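Local coordinates for protein metal-independent carbonic anhydrase (Nostoc sp. PCC 7120 = FACHB-418, PDB 7C5W) that catalyses the hydration of carbon dioxide to hydrogencarbonate without any metal cofactor, as a homotetramer built from two dimers, at residues 76-81 / 86-91; 34-39 / 165-170; 137-142 / 153-158; 61-64 / 68-71. All coordinates share one frame; numbering follows the deposited sequence.

Interaction 1 (76-81 / 86-91); sequences FKPTLA and TFRTTR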
loop_
_atom_site.group_PDB
_atom_site.type_symbol
_atom_site.label_atom_id
_atom_site.label_comp_id
_atom_site.label_asym_id
_atom_site.label_seq_id
_atom_site.Cartn_x
_atom_site.Cartn_y
_atom_site.Cartn_z
ATOM N N PHE A 76 -9.758 -15.702 -9.435
ATOM C CA PHE A 76 -10.176 -17.015 -8.886
ATOM C C PHE A 76 -9.935 -18.109 -9.931
ATOM O O PHE A 76 -10.679 -18.186 -10.943
ATOM C CB PHE A 76 -11.635 -16.943 -8.438
ATOM C CG PHE A 76 -12.142 -18.155 -7.701
ATOM C CD1 PHE A 76 -11.266 -19.032 -7.081
ATOM C CD2 PHE A 76 -13.506 -18.393 -7.591
ATOM C CE1 PHE A 76 -11.743 -20.137 -6.392
ATOM C CE2 PHE A 76 -13.977 -19.500 -6.902
ATOM C CZ PHE A 76 -13.098 -20.366 -6.300
ATOM N N LYS A 77 -8.899 -18.920 -9.715
ATOM C CA LYS A 77 -8.682 -20.172 -10.485
ATOM C C LYS A 77 -8.964 -21.334 -9.541
ATOM O O LYS A 77 -8.104 -21.718 -8.747
ATOM C CB LYS A 77 -7.285 -20.220 -11.109
ATOM C CG LYS A 77 -7.073 -21.385 -12.070
ATOM C CD LYS A 77 -6.460 -22.587 -11.389
ATOM C CE LYS A 77 -7.048 -23.918 -11.796
ATOM N NZ LYS A 77 -6.734 -24.957 -10.788
ATOM N N PRO A 78 -10.204 -21.881 -9.565
ATOM C CA PRO A 78 -10.597 -22.976 -8.674
ATOM C C PRO A 78 -9.856 -24.293 -8.967
ATOM O O PRO A 78 -9.397 -24.484 -10.082
ATOM C CB PRO A 78 -12.103 -23.132 -8.928
ATOM C CG PRO A 78 -12.512 -21.844 -9.612
ATOM C CD PRO A 78 -11.305 -21.453 -10.434
ATOM N N THR A 79 -9.733 -25.160 -7.958
ATOM C CA THR A 79 -9.028 -26.470 -8.053
ATOM C C THR A 79 -9.519 -27.241 -9.287
ATOM O O THR A 79 -8.666 -27.563 -10.143
ATOM C CB THR A 79 -9.226 -27.328 -6.797
ATOM O OG1 THR A 79 -9.106 -26.514 -5.630
ATOM C CG2 THR A 79 -8.237 -28.467 -6.722
ATOM N N LEU A 80 -10.834 -27.501 -9.382
ATOM C CA LEU A 80 -11.426 -28.491 -10.328
ATOM C C LEU A 80 -12.216 -27.791 -11.439
ATOM O O LEU A 80 -13.198 -28.389 -11.899
ATOM C CB LEU A 80 -12.341 -29.448 -9.553
ATOM C CG LEU A 80 -11.659 -30.316 -8.497
ATOM C CD1 LEU A 80 -12.598 -31.396 -7.987
ATOM C CD2 LEU A 80 -10.393 -30.937 -9.052
ATOM N N ALA A 81 -11.795 -26.596 -11.866
ATOM C CA ALA A 81 -12.420 -25.810 -12.957
ATOM C C ALA A 81 -11.860 -26.267 -14.310
ATOM O O ALA A 81 -10.629 -26.329 -14.419
ATOM C CB ALA A 81 -12.164 -24.339 -12.724
ATOM N N THR A 86 -11.940 -21.653 -16.889
ATOM C CA THR A 86 -10.848 -21.811 -15.899
ATOM C C THR A 86 -10.913 -20.684 -14.860
ATOM O O THR A 86 -10.778 -20.972 -13.659
ATOM C CB THR A 86 -9.486 -21.818 -16.601
ATOM O OG1 THR A 86 -9.449 -22.933 -17.495
ATOM C CG2 THR A 86 -8.335 -21.884 -15.620
ATOM N N PHE A 87 -11.127 -19.450 -15.311
ATOM C CA PHE A 87 -11.020 -18.231 -14.472
ATOM C C PHE A 87 -12.421 -17.714 -14.132
ATOM O O PHE A 87 -13.137 -17.292 -15.036
ATOM C CB PHE A 87 -10.129 -17.216 -15.186
ATOM C CG PHE A 87 -8.772 -17.770 -15.532
ATOM C CD1 PHE A 87 -7.860 -18.078 -14.530
ATOM C CD2 PHE A 87 -8.418 -18.019 -16.853
ATOM C CE1 PHE A 87 -6.618 -18.616 -14.835
ATOM C CE2 PHE A 87 -7.172 -18.552 -17.156
ATOM C CZ PHE A 87 -6.272 -18.844 -16.146
ATOM N N ARG A 88 -12.779 -17.753 -12.847
ATOM C CA ARG A 88 -14.101 -17.318 -12.334
ATOM C C ARG A 88 -13.974 -15.878 -11.834
ATOM O O ARG A 88 -13.935 -15.660 -10.606
ATOM C CB ARG A 88 -14.610 -18.296 -11.266
ATOM C CG ARG A 88 -14.738 -19.737 -11.751
ATOM C CD ARG A 88 -15.471 -19.898 -13.082
ATOM N NE ARG A 88 -15.361 -21.256 -13.620
ATOM C CZ ARG A 88 -16.165 -22.269 -13.302
ATOM N NH1 ARG A 88 -17.159 -22.096 -12.450
ATOM N NH2 ARG A 88 -15.963 -23.456 -13.841
ATOM N N THR A 89 -13.967 -14.930 -12.770
ATOM C CA THR A 89 -13.797 -13.472 -12.515
ATOM C C THR A 89 -15.130 -12.812 -12.107
ATOM O O THR A 89 -15.098 -11.657 -11.627
ATOM C CB THR A 89 -13.134 -12.830 -13.737
ATOM O OG1 THR A 89 -13.892 -13.137 -14.910
ATOM C CG2 THR A 89 -11.729 -13.342 -13.945
ATOM N N THR A 90 -16.254 -13.518 -12.232
ATOM C CA THR A 90 -17.612 -13.015 -11.878
ATOM C C THR A 90 -18.183 -13.825 -10.708
ATOM O O THR A 90 -17.826 -15.009 -10.569
ATOM C CB THR A 90 -18.578 -13.063 -13.067
ATOM O OG1 THR A 90 -18.960 -14.425 -13.265
ATOM C CG2 THR A 90 -17.988 -12.496 -14.346
ATOM N N ARG A 91 -19.020 -13.172 -9.898
ATOM C CA ARG A 91 -19.815 -13.767 -8.798
ATOM C C ARG A 91 -20.470 -15.075 -9.269
ATOM O O ARG A 91 -20.364 -16.092 -8.551
ATOM C CB ARG A 91 -20.853 -12.732 -8.351
ATOM C CG ARG A 91 -21.667 -13.130 -7.132
ATOM C CD ARG A 91 -22.655 -12.037 -6.761
ATOM N NE ARG A 91 -23.476 -12.411 -5.617
ATOM C CZ ARG A 91 -24.493 -13.271 -5.657
ATOM N NH1 ARG A 91 -24.816 -13.873 -6.791
ATOM N NH2 ARG A 91 -25.179 -13.532 -4.556
#

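Interaction 2 (34-39 / 165-170); sequences KAWGEA and LRIITH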
loop_
_atom_site.group_PDB
_atom_site.type_symbol
_atom_site.label_atom_id
_atom_site.label_comp_id
_atom_site.label_asym_id
_atom_site.label_seq_id
_atom_site.Cartn_x
_atom_site.Cartn_y
_atom_site.Cartn_z
ATOM N N LYS A 34 -9.428 -19.371 8.140
ATOM C CA LYS A 34 -10.299 -20.307 8.915
ATOM C C LYS A 34 -11.772 -20.067 8.554
ATOM O O LYS A 34 -12.520 -21.054 8.443
ATOM C CB LYS A 34 -10.077 -20.166 10.427
ATOM N N ALA A 35 -12.160 -18.812 8.338
ATOM C CA ALA A 35 -13.546 -18.399 8.007
ATOM C C ALA A 35 -13.947 -18.962 6.640
ATOM O O ALA A 35 -15.133 -19.280 6.462
ATOM C CB ALA A 35 -13.684 -16.893 8.045
ATOM N N TRP A 36 -13.001 -19.076 5.706
ATOM C CA TRP A 36 -13.272 -19.652 4.364
ATOM C C TRP A 36 -13.540 -21.156 4.509
ATOM O O TRP A 36 -14.524 -21.652 3.909
ATOM C CB TRP A 36 -12.112 -19.399 3.406
ATOM C CG TRP A 36 -12.366 -19.960 2.045
ATOM C CD1 TRP A 36 -12.916 -19.295 0.992
ATOM C CD2 TRP A 36 -12.095 -21.295 1.578
ATOM N NE1 TRP A 36 -12.989 -20.115 -0.098
ATOM C CE2 TRP A 36 -12.492 -21.347 0.227
ATOM C CE3 TRP A 36 -11.549 -22.447 2.156
ATOM C CZ2 TRP A 36 -12.377 -22.502 -0.545
ATOM C CZ3 TRP A 36 -11.425 -23.585 1.393
ATOM C CH2 TRP A 36 -11.826 -23.608 0.056
ATOM N N GLY A 37 -12.669 -21.852 5.249
ATOM C CA GLY A 37 -12.864 -23.259 5.639
ATOM C C GLY A 37 -14.247 -23.466 6.235
ATOM O O GLY A 37 -14.999 -24.281 5.690
ATOM N N GLU A 38 -14.572 -22.727 7.300
ATOM C CA GLU A 38 -15.859 -22.837 8.030
ATOM C C GLU A 38 -17.017 -22.669 7.051
ATOM O O GLU A 38 -18.037 -23.354 7.223
ATOM C CB GLU A 38 -15.969 -21.774 9.119
ATOM C CG GLU A 38 -15.306 -22.181 10.414
ATOM C CD GLU A 38 -15.515 -21.185 11.538
ATOM O OE1 GLU A 38 -16.600 -20.561 11.582
ATOM O OE2 GLU A 38 -14.588 -21.028 12.355
ATOM N N ALA A 39 -16.863 -21.773 6.079
ATOM C CA ALA A 39 -17.922 -21.420 5.114
ATOM C C ALA A 39 -18.123 -22.599 4.159
ATOM O O ALA A 39 -19.287 -22.958 3.908
ATOM C CB ALA A 39 -17.573 -20.141 4.392
ATOM N N LEU A 165 -11.558 -8.440 5.742
ATOM C CA LEU A 165 -10.669 -9.067 4.728
ATOM C C LEU A 165 -11.515 -9.728 3.632
ATOM O O LEU A 165 -12.340 -10.598 3.961
ATOM C CB LEU A 165 -9.777 -10.090 5.434
ATOM C CG LEU A 165 -8.466 -9.538 5.971
ATOM C CD1 LEU A 165 -8.726 -8.519 7.077
ATOM C CD2 LEU A 165 -7.578 -10.664 6.467
ATOM N N ARG A 166 -11.288 -9.341 2.379
ATOM C CA ARG A 166 -11.984 -9.888 1.190
ATOM C C ARG A 166 -10.960 -10.551 0.271
ATOM O O ARG A 166 -9.893 -9.932 0.013
ATOM C CB ARG A 166 -12.723 -8.775 0.447
ATOM C CG ARG A 166 -13.366 -7.753 1.372
ATOM C CD ARG A 166 -14.626 -8.276 2.025
ATOM N NE ARG A 166 -15.707 -8.315 1.052
ATOM C CZ ARG A 166 -16.484 -7.284 0.750
ATOM N NH1 ARG A 166 -16.306 -6.123 1.357
ATOM N NH2 ARG A 166 -17.427 -7.415 -0.165
ATOM N N ILE A 167 -11.285 -11.751 -0.215
ATOM C CA ILE A 167 -10.489 -12.496 -1.231
ATOM C C ILE A 167 -10.623 -11.787 -2.583
ATOM O O ILE A 167 -11.750 -11.682 -3.111
ATOM C CB ILE A 167 -10.944 -13.965 -1.302
ATOM C CG1 ILE A 167 -10.698 -14.691 0.025
ATOM C CG2 ILE A 167 -10.296 -14.674 -2.473
ATOM C CD1 ILE A 167 -11.547 -15.931 0.207
ATOM N N ILE A 168 -9.493 -11.323 -3.115
ATOM C CA ILE A 168 -9.371 -10.722 -4.473
ATOM C C ILE A 168 -8.531 -11.651 -5.353
ATOM O O ILE A 168 -8.529 -11.453 -6.587
ATOM C CB ILE A 168 -8.760 -9.312 -4.374
ATOM C CG1 ILE A 168 -7.373 -9.338 -3.719
ATOM C CG2 ILE A 168 -9.722 -8.386 -3.645
ATOM C CD1 ILE A 168 -6.587 -8.047 -3.864
ATOM N N THR A 169 -7.850 -12.627 -4.745
ATOM C CA THR A 169 -7.030 -13.644 -5.454
ATOM C C THR A 169 -7.182 -15.000 -4.755
ATOM O O THR A 169 -7.031 -15.052 -3.531
ATOM C CB THR A 169 -5.550 -13.249 -5.537
ATOM O OG1 THR A 169 -5.411 -11.921 -6.043
ATOM C CG2 THR A 169 -4.766 -14.189 -6.426
ATOM N N HIS A 170 -7.434 -16.050 -5.537
ATOM C CA HIS A 170 -7.670 -17.439 -5.083
ATOM C C HIS A 170 -7.228 -18.396 -6.193
ATOM O O HIS A 170 -7.993 -18.607 -7.135
ATOM C CB HIS A 170 -9.148 -17.618 -4.723
ATOM C CG HIS A 170 -9.448 -18.878 -3.985
ATOM N ND1 HIS A 170 -8.571 -19.944 -3.962
ATOM C CD2 HIS A 170 -10.527 -19.254 -3.267
ATOM C CE1 HIS A 170 -9.093 -20.923 -3.255
ATOM N NE2 HIS A 170 -10.295 -20.531 -2.825
#

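Interaction 3 (137-142 / 153-158); sequences GNVIIT and KTWQFL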
loop_
_atom_site.group_PDB
_atom_site.type_symbol
_atom_site.label_atom_id
_atom_site.label_comp_id
_atom_site.label_asym_id
_atom_site.label_seq_id
_atom_site.Cartn_x
_atom_site.Cartn_y
_atom_site.Cartn_z
ATOM N N GLY A 137 0.400 -22.193 0.569
ATOM C CA GLY A 137 0.621 -23.453 1.294
ATOM C C GLY A 137 -0.368 -24.523 0.880
ATOM O O GLY A 137 -0.933 -24.436 -0.229
ATOM N N ASN A 138 -0.576 -25.497 1.761
ATOM C CA ASN A 138 -1.553 -26.589 1.565
ATOM C C ASN A 138 -2.836 -26.252 2.320
ATOM O O ASN A 138 -2.774 -25.552 3.347
ATOM C CB ASN A 138 -0.977 -27.944 1.973
ATOM C CG ASN A 138 0.115 -28.401 1.031
ATOM O OD1 ASN A 138 -0.026 -28.309 -0.195
ATOM N ND2 ASN A 138 1.211 -28.877 1.599
ATOM N N VAL A 139 -3.957 -26.710 1.764
ATOM C CA VAL A 139 -5.271 -26.823 2.445
ATOM C C VAL A 139 -5.741 -28.269 2.268
ATOM O O VAL A 139 -5.676 -28.798 1.152
ATOM C CB VAL A 139 -6.279 -25.804 1.889
ATOM C CG1 VAL A 139 -7.598 -25.849 2.646
ATOM C CG2 VAL A 139 -5.701 -24.395 1.903
ATOM N N ILE A 140 -6.161 -28.894 3.361
ATOM C CA ILE A 140 -6.601 -30.315 3.393
ATOM C C ILE A 140 -8.083 -30.327 3.766
ATOM O O ILE A 140 -8.429 -29.878 4.871
ATOM C CB ILE A 140 -5.717 -31.124 4.356
ATOM C CG1 ILE A 140 -4.255 -31.100 3.896
ATOM C CG2 ILE A 140 -6.250 -32.540 4.502
ATOM C CD1 ILE A 140 -3.252 -31.439 4.976
ATOM N N ILE A 141 -8.917 -30.759 2.822
ATOM C CA ILE A 141 -10.399 -30.774 2.939
ATOM C C ILE A 141 -10.832 -32.242 3.005
ATOM O O ILE A 141 -10.553 -32.998 2.035
ATOM C CB ILE A 141 -11.025 -30.006 1.759
ATOM C CG1 ILE A 141 -10.261 -28.706 1.491
ATOM C CG2 ILE A 141 -12.504 -29.743 1.999
ATOM C CD1 ILE A 141 -10.646 -28.005 0.207
ATOM N N THR A 142 -11.442 -32.637 4.126
ATOM C CA THR A 142 -11.801 -34.042 4.442
ATOM C C THR A 142 -13.327 -34.180 4.492
ATOM O O THR A 142 -13.977 -33.333 5.139
ATOM C CB THR A 142 -11.112 -34.465 5.740
ATOM O OG1 THR A 142 -9.794 -33.924 5.671
ATOM C CG2 THR A 142 -11.064 -35.966 5.924
ATOM N N LYS A 153 -2.660 -23.992 -2.377
ATOM C CA LYS A 153 -3.567 -22.815 -2.414
ATOM C C LYS A 153 -2.830 -21.500 -2.142
ATOM O O LYS A 153 -2.154 -21.387 -1.088
ATOM C CB LYS A 153 -4.696 -22.937 -1.391
ATOM C CG LYS A 153 -5.885 -22.027 -1.687
ATOM C CD LYS A 153 -7.051 -22.244 -0.783
ATOM C CE LYS A 153 -7.684 -23.611 -0.933
ATOM N NZ LYS A 153 -8.494 -23.707 -2.171
ATOM N N THR A 154 -3.048 -20.519 -3.029
ATOM C CA THR A 154 -2.678 -19.094 -2.840
ATOM C C THR A 154 -3.945 -18.254 -2.651
ATOM O O THR A 154 -4.816 -18.343 -3.514
ATOM C CB THR A 154 -1.873 -18.574 -4.032
ATOM O OG1 THR A 154 -0.715 -19.399 -4.099
ATOM C CG2 THR A 154 -1.491 -17.117 -3.900
ATOM N N TRP A 155 -4.034 -17.495 -1.552
ATOM C CA TRP A 155 -5.073 -16.455 -1.299
ATOM C C TRP A 155 -4.425 -15.066 -1.276
ATOM O O TRP A 155 -3.273 -14.953 -0.806
ATOM C CB TRP A 155 -5.766 -16.677 0.042
ATOM C CG TRP A 155 -6.919 -17.626 0.031
ATOM C CD1 TRP A 155 -8.014 -17.591 -0.778
ATOM C CD2 TRP A 155 -7.124 -18.712 0.946
ATOM N NE1 TRP A 155 -8.875 -18.600 -0.442
ATOM C CE2 TRP A 155 -8.357 -19.304 0.607
ATOM C CE3 TRP A 155 -6.389 -19.238 2.014
ATOM C CZ2 TRP A 155 -8.861 -20.409 1.291
ATOM C CZ3 TRP A 155 -6.893 -20.325 2.692
ATOM C CH2 TRP A 155 -8.112 -20.900 2.333
ATOM N N GLN A 156 -5.151 -14.038 -1.709
ATOM C CA GLN A 156 -4.795 -12.628 -1.401
ATOM C C GLN A 156 -6.013 -11.956 -0.767
ATOM O O GLN A 156 -7.079 -12.007 -1.368
ATOM C CB GLN A 156 -4.331 -11.875 -2.645
ATOM C CG GLN A 156 -3.738 -10.506 -2.334
ATOM C CD GLN A 156 -3.314 -9.761 -3.578
ATOM O OE1 GLN A 156 -2.793 -8.651 -3.517
ATOM N NE2 GLN A 156 -3.542 -10.357 -4.730
ATOM N N PHE A 157 -5.845 -11.399 0.428
ATOM C CA PHE A 157 -6.898 -10.678 1.174
ATOM C C PHE A 157 -6.663 -9.173 1.053
ATOM O O PHE A 157 -5.515 -8.724 1.229
ATOM C CB PHE A 157 -6.901 -11.125 2.633
ATOM C CG PHE A 157 -7.206 -12.592 2.799
ATOM C CD1 PHE A 157 -8.517 -13.047 2.798
ATOM C CD2 PHE A 157 -6.179 -13.517 2.913
ATOM C CE1 PHE A 157 -8.793 -14.400 2.935
ATOM C CE2 PHE A 157 -6.459 -14.866 3.058
ATOM C CZ PHE A 157 -7.763 -15.305 3.063
ATOM N N LEU A 158 -7.724 -8.436 0.732
ATOM C CA LEU A 158 -7.767 -6.952 0.816
ATOM C C LEU A 158 -8.676 -6.544 1.987
ATOM O O LEU A 158 -9.782 -7.101 2.116
ATOM C CB LEU A 158 -8.274 -6.404 -0.519
ATOM C CG LEU A 158 -8.469 -4.893 -0.588
ATOM C CD1 LEU A 158 -7.147 -4.174 -0.450
ATOM C CD2 LEU A 158 -9.130 -4.497 -1.899
#

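Interaction 4 (61-64 / 68-71); sequences KVID and GYQF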
loop_
_atom_site.group_PDB
_atom_site.type_symbol
_atom_site.label_atom_id
_atom_site.label_comp_id
_atom_site.label_asym_id
_atom_site.label_seq_id
_atom_site.Cartn_x
_atom_site.Cartn_y
_atom_site.Cartn_z
ATOM N N LYS A 61 -24.398 -15.712 0.099
ATOM C CA LYS A 61 -24.045 -14.793 1.214
ATOM C C LYS A 61 -22.543 -14.973 1.498
ATOM O O LYS A 61 -21.843 -13.958 1.669
ATOM C CB LYS A 61 -24.963 -15.023 2.422
ATOM N N VAL A 62 -22.048 -16.210 1.457
ATOM C CA VAL A 62 -20.606 -16.542 1.663
ATOM C C VAL A 62 -19.750 -15.790 0.630
ATOM O O VAL A 62 -18.799 -15.112 1.031
ATOM C CB VAL A 62 -20.345 -18.054 1.577
ATOM C CG1 VAL A 62 -18.858 -18.334 1.444
ATOM C CG2 VAL A 62 -20.925 -18.797 2.768
ATOM N N ILE A 63 -20.083 -15.894 -0.653
ATOM C CA ILE A 63 -19.326 -15.244 -1.764
ATOM C C ILE A 63 -19.400 -13.720 -1.616
ATOM O O ILE A 63 -18.369 -13.040 -1.838
ATOM C CB ILE A 63 -19.864 -15.718 -3.122
ATOM C CG1 ILE A 63 -19.386 -17.142 -3.412
ATOM C CG2 ILE A 63 -19.490 -14.737 -4.225
ATOM C CD1 ILE A 63 -20.108 -17.815 -4.542
ATOM N N ASP A 64 -20.573 -13.205 -1.251
ATOM C CA ASP A 64 -20.795 -11.752 -1.044
ATOM C C ASP A 64 -19.941 -11.287 0.138
ATOM O O ASP A 64 -19.435 -10.162 0.072
ATOM C CB ASP A 64 -22.281 -11.430 -0.866
ATOM C CG ASP A 64 -23.051 -11.417 -2.174
ATOM O OD1 ASP A 64 -22.398 -11.412 -3.234
ATOM O OD2 ASP A 64 -24.295 -11.423 -2.125
ATOM N N GLY A 68 -14.456 -10.541 -3.085
ATOM C CA GLY A 68 -14.422 -9.092 -3.367
ATOM C C GLY A 68 -14.886 -8.751 -4.771
ATOM O O GLY A 68 -14.355 -7.777 -5.338
ATOM N N TYR A 69 -15.883 -9.476 -5.291
ATOM C CA TYR A 69 -16.483 -9.249 -6.632
ATOM C C TYR A 69 -17.059 -7.833 -6.723
ATOM O O TYR A 69 -17.175 -7.327 -7.852
ATOM C CB TYR A 69 -17.510 -10.336 -6.943
ATOM C CG TYR A 69 -16.857 -11.656 -7.273
ATOM C CD1 TYR A 69 -16.203 -11.830 -8.482
ATOM C CD2 TYR A 69 -16.857 -12.716 -6.374
ATOM C CE1 TYR A 69 -15.589 -13.028 -8.800
ATOM C CE2 TYR A 69 -16.252 -13.924 -6.685
ATOM C CZ TYR A 69 -15.609 -14.079 -7.901
ATOM O OH TYR A 69 -14.971 -15.241 -8.237
ATOM N N GLN A 70 -17.358 -7.209 -5.579
ATOM C CA GLN A 70 -17.857 -5.810 -5.498
ATOM C C GLN A 70 -16.821 -4.830 -6.066
ATOM O O GLN A 70 -17.241 -3.776 -6.542
ATOM C CB GLN A 70 -18.195 -5.425 -4.056
ATOM C CG GLN A 70 -19.379 -6.198 -3.483
ATOM C CD GLN A 70 -18.972 -7.484 -2.799
ATOM O OE1 GLN A 70 -17.862 -7.992 -2.980
ATOM N NE2 GLN A 70 -19.883 -8.025 -2.003
ATOM N N PHE A 71 -15.523 -5.146 -6.022
ATOM C CA PHE A 71 -14.437 -4.226 -6.464
ATOM C C PHE A 71 -14.217 -4.324 -7.973
ATOM O O PHE A 71 -13.517 -3.458 -8.519
ATOM C CB PHE A 71 -13.114 -4.539 -5.766
ATOM C CG PHE A 71 -13.181 -4.519 -4.262
ATOM C CD1 PHE A 71 -13.721 -3.438 -3.591
ATOM C CD2 PHE A 71 -12.686 -5.571 -3.521
ATOM C CE1 PHE A 71 -13.786 -3.424 -2.210
ATOM C CE2 PHE A 71 -12.751 -5.553 -2.142
ATOM C CZ PHE A 71 -13.301 -4.483 -1.488
#

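Interaction 1 (76-81 / 86-91)
One backbone hydrogen bond ties Phe76 to Arg88, with Arg88 N 2.9 Å from Phe76 O and lying nearly on the line of the carbonyl (C=O...N angle 163°), and Phe87 CA adds a longer CH...O contact to the same oxygen. Beyond it, Arg88 CB meets Phe76 CD2 at 3.8 Å. The Arg88 chain is bent at chi2 (-48°), and the Pro78 and Arg88 side chains cross at about a right angle, with Arg88 CG 3.7 Å from Pro78 CG. Pro78 CG in turn lies over the centre of the Phe76 ring, 3.6 Å above its plane. Arg88 NH2 lies near the Ala81 methyl, while NE bonds Arg85 O and NH1 bonds Gly93 O and forms a salt bridge with Asp108. Strand 75-77 ends here in a type I beta turn from Pro78 to Ala81, which carries Thr79, a hydrogencarbonate-binding residue. Lys77 bends back to the turn, its NZ bonded to Ser172 O and weakly to the carbonyls of Pro78 and Thr79. The carbons at the base of this lysine pack on the other segment: Lys77 CG is 3.9 Å from Phe87 CE1 and 3.8 Å from Thr86 CG2, while that methyl sits over the centre of the Phe87 ring. An alanine in place of Phe87 would probably strip the cover from the Lys77 methylenes and the Thr86 methyl, and open a gap against Gly137 of the second subunit.

Interaction 2 (34-39 / 165-170)
Trp36 presents a face of its indole to the edge of the His170 imidazole, an offset edge-to-face (T-shaped) pair with the planes 75° apart and 5.3 Å between the centroids of the indole five-membered ring and the imidazole. The pair joins helix 26-50 to strand 165-173, in an alpha+beta arrangement consistent with the cone-shaped, NTF2-like fold in which a long helix lies across a curved sheet. The CG of Trp36 stands anti to the backbone N (chi1 -179°), and the indole is carried toward strand 165-173. His170 likewise extends from its strand, and its ring also stacks on Phe76, so the imidazole is held between aromatic neighbours of two kinds. Trp155 packs edge-to-face with Trp36 and meets His170 as well, closing a buried aromatic cluster near the centre of the chain. The strand turns a corner at Ile168, where Ile168 and Thr169 both face Gln156 in a classic beta bulge. Replacing Trp36 by an alanine would probably leave the His170 edge without its aromatic face, deprive the Tyr67 hydroxyl of a hydrogen-bonding mate and open a gap between helix and sheet. That mate is the indole nitrogen NE1. Beside it, the pyrrole corner of the indole meets an aliphatic tip coming across at about a right angle, with Trp36 CD1 3.7 Å from Ile167 CD1.

Interaction 3 (137-142 / 153-158)
Val139 pushes one methyl into the curve of the Lys153 side chain: Val139 CG2 lies 3.5 Å from Lys153 CE and 3.7 Å from Lys153 CD. Lys153 makes that curve by leaving the strand extended, with CG anti to the backbone N, and then bending twice, at chi3 (-65°) and chi4 (-75°). The folded chain passes over the indole of Trp155, where Lys153 CD sits 3.3 Å above the ring plane, displaced toward the rim. On the opposite face of the same indole Phe157 CZ does likewise, so Trp155 is sandwiched between its neighbours two residues away on either side in the strand. The backbones belong to the beta hairpin of strands 132-143 and 148-159, and Gly137 and Lys153 form an antiparallel hydrogen-bonded pair. Lys153 N to Gly137 O is short and straight (2.8 Å, N-H...O angle 173°), whereas Gly137 N to Lys153 O is longer, at 3.1 Å, its donor tilted out of the carbonyl plane. The chain turns a corner at Gly137. Beyond the bends, Lys153 NZ is hydrogen-bonded to Ser172 OG, and the lysine side chain comes within about 4 Å of that of Thr79, which binds hydrogencarbonate, measured between nearest atoms.

Interaction 4 (61-64 / 68-71)
Ile63 is the first residue of the helical segment to touch the other, bringing its CG2 methyl obliquely up to the Tyr69 ring, 4.0 Å from Tyr69 CD2 and 4.1 Å from Tyr69 CE2. This branch stands anti to the backbone N, while CG1 (chi1 -75°) takes the place beside it. The isoleucine and the tyrosine cross at a slant, and both also pack on Ala94 of helix 91-99. At its far end the phenol OH is hydrogen-bonded to Arg88 O, so the ring spans from helix 52-66 to the loop before helix 91-99. Asp64 comes next and contributes through its backbone. Gln70 NE2 donates to Asp64 O at 3.0 Å with an N-H...O angle of 158°, arriving in the carbonyl plane on a lone pair, and the acceptor lies close to the plane of the amide. The bend of Gln70 at chi2 (90°) brings the amide back toward the helix. Here the last turns of helix 52-66 give way to a short 3-10 segment, 69-71, closed by a bond from Phe71 N to Gly68 O at 3.0 Å, and the bond to Asp64 O links the two helical pieces across the intervening turn. The Asp64 side chain leaves the backbone away from residues 68-71, and its OD1 forms a salt bridge with Arg91 NE, a residue at the start of helix 91-99.

Interaction 2 lies nearest the centre of the chain and is purely aromatic and aliphatic across its two segments, whereas interaction 4, partly buried, relies on a side-chain amide and one apolar touch. Interactions 1 and 3 are also buried, interaction 1 with one backbone hydrogen bond and interaction 3 with a pair, each alongside packing of lysine methylenes. Interactions 1, 2 and 3 share one sheet: strand 165-173 lies between strands 75-77 and 148-159, with Lys77 N 2.8 Å from His170 O as a probable hydrogen bond. All three also approach the second subunit. Interaction 4 precedes interaction 1 in the chain, and along the sequence interactions 1, 3 and 4 are nested within the loop closed by interaction 2.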